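Side-chain contact in conserved lipoprotein, putative (Clostridium novyi, PDB 4L1N), which is of unknown function but belongs to the DUF4652 family, placed among the beta-propeller-like proteins, and is probably a membrane-attached lipoprotein: residues T164-N167 / K168-V171. Numbering follows the deposited sequence.
Sequences TKDN and KKQV
Thr164 meets Lys169 through its hydroxyl: Thr164 OG1 donates to Lys169 O at 2.7 Å, coming in slightly tilted from the carbonyl plane. With chi1 at 72°, OG1 sits between its own backbone N and carbonyl carbon, where Thr164 OG1 also accepts from Asp166 N at 3.2 Å. Two bonds therefore grip this hydroxyl, one closing an ST turn and the other tying that turn to the start of strand 169-177. In Asp166, CG lies anti to the backbone N (chi1 -170°), which brings OD1 to the backbone of Lys168 and OD2 to the side chain of Lys169. Asp166 OD1 accepts from Lys168 N at 3.0 Å in a fairly straight bond, 163° at the hydrogen, though the donor stands above the carboxylate plane. Asp166 OD2 rests against the aliphatic chain of Lys169, 3.3 Å from Lys169 CD. Lys168 NZ remains 4.5 Å from Asp166 OD1, too far for a salt bridge, and pairs instead with Asp191. The chain reverses through Asn167 and Lys168, and Asp166 O receives Lys169 N at 3.1 Å. The result is an ST turn running into a type I beta turn, Asp166 to Lys169, which leads into the first strand of a three-stranded antiparallel sheet.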
loop_
_atom_site.group_PDB
_atom_site.type_symbol
_atom_site.label_atom_id
_atom_site.label_comp_id
_atom_site.label_asym_id
_atom_site.label_seq_id
_atom_site.Cartn_x
_atom_site.Cartn_y
_atom_site.Cartn_z
ATOM N N THR A 164 -13.764 -4.930 1.652
ATOM C CA THR A 164 -14.696 -5.985 2.058
ATOM C C THR A 164 -15.881 -5.462 2.898
ATOM O O THR A 164 -16.802 -6.227 3.163
ATOM C CB THR A 164 -13.989 -7.090 2.871
ATOM O OG1 THR A 164 -13.675 -6.559 4.141
ATOM C CG2 THR A 164 -12.725 -7.645 2.213
ATOM N N LYS A 165 -15.813 -4.221 3.390
ATOM C CA LYS A 165 -16.784 -3.566 4.281
ATOM C C LYS A 165 -17.014 -4.430 5.578
ATOM O O LYS A 165 -18.057 -4.337 6.223
ATOM C CB LYS A 165 -18.100 -3.224 3.554
ATOM C CG LYS A 165 -17.940 -2.232 2.404
ATOM C CD LYS A 165 -18.188 -0.791 2.819
ATOM C CE LYS A 165 -17.865 0.232 1.753
ATOM N NZ LYS A 165 -18.212 1.606 2.206
ATOM N N ASP A 166 -15.984 -5.213 5.971
ATOM C CA ASP A 166 -15.954 -6.072 7.158
ATOM C C ASP A 166 -14.535 -6.076 7.704
ATOM O O ASP A 166 -13.602 -6.472 7.015
ATOM C CB ASP A 166 -16.440 -7.496 6.826
ATOM C CG ASP A 166 -16.682 -8.413 8.008
ATOM O OD1 ASP A 166 -16.192 -8.099 9.126
ATOM O OD2 ASP A 166 -17.365 -9.442 7.824
ATOM N N ASN A 167 -14.384 -5.654 8.945
ATOM C CA ASN A 167 -13.093 -5.498 9.605
ATOM C C ASN A 167 -12.498 -6.834 10.041
ATOM O O ASN A 167 -11.336 -6.860 10.442
ATOM C CB ASN A 167 -13.175 -4.490 10.773
ATOM C CG ASN A 167 -14.207 -4.792 11.841
ATOM O OD1 ASN A 167 -14.953 -5.798 11.807
ATOM N ND2 ASN A 167 -14.261 -3.907 12.833
ATOM N N LYS A 168 -13.268 -7.928 9.911
ATOM C CA LYS A 168 -12.849 -9.304 10.168
ATOM C C LYS A 168 -12.288 -9.942 8.885
ATOM O O LYS A 168 -11.734 -11.033 8.933
ATOM C CB LYS A 168 -14.024 -10.143 10.698
ATOM C CG LYS A 168 -14.176 -10.129 12.217
ATOM C CD LYS A 168 -15.252 -11.137 12.689
ATOM C CE LYS A 168 -16.687 -10.743 12.403
ATOM N NZ LYS A 168 -17.121 -9.574 13.230
ATOM N N LYS A 169 -12.469 -9.271 7.747
ATOM C CA LYS A 169 -12.035 -9.647 6.404
ATOM C C LYS A 169 -11.052 -8.573 5.912
ATOM O O LYS A 169 -11.475 -7.506 5.468
ATOM C CB LYS A 169 -13.259 -9.757 5.465
ATOM C CG LYS A 169 -13.988 -11.086 5.508
ATOM C CD LYS A 169 -15.501 -10.898 5.540
ATOM C CE LYS A 169 -16.294 -12.162 5.251
ATOM N NZ LYS A 169 -16.253 -12.507 3.796
ATOM N N GLN A 170 -9.742 -8.845 6.014
ATOM C CA GLN A 170 -8.707 -7.884 5.643
ATOM C C GLN A 170 -7.949 -8.272 4.389
ATOM O O GLN A 170 -7.369 -9.341 4.378
ATOM C CB GLN A 170 -7.675 -7.788 6.779
ATOM C CG GLN A 170 -8.221 -7.366 8.122
ATOM C CD GLN A 170 -7.191 -7.377 9.225
ATOM O OE1 GLN A 170 -5.993 -7.600 9.020
ATOM N NE2 GLN A 170 -7.640 -7.107 10.436
ATOM N N VAL A 171 -7.825 -7.363 3.395
ATOM C CA VAL A 171 -6.970 -7.577 2.220
ATOM C C VAL A 171 -5.520 -7.503 2.725
ATOM O O VAL A 171 -5.177 -6.527 3.383
ATOM C CB VAL A 171 -7.260 -6.566 1.092
ATOM C CG1 VAL A 171 -6.283 -6.729 -0.066
ATOM C CG2 VAL A 171 -8.710 -6.670 0.605
#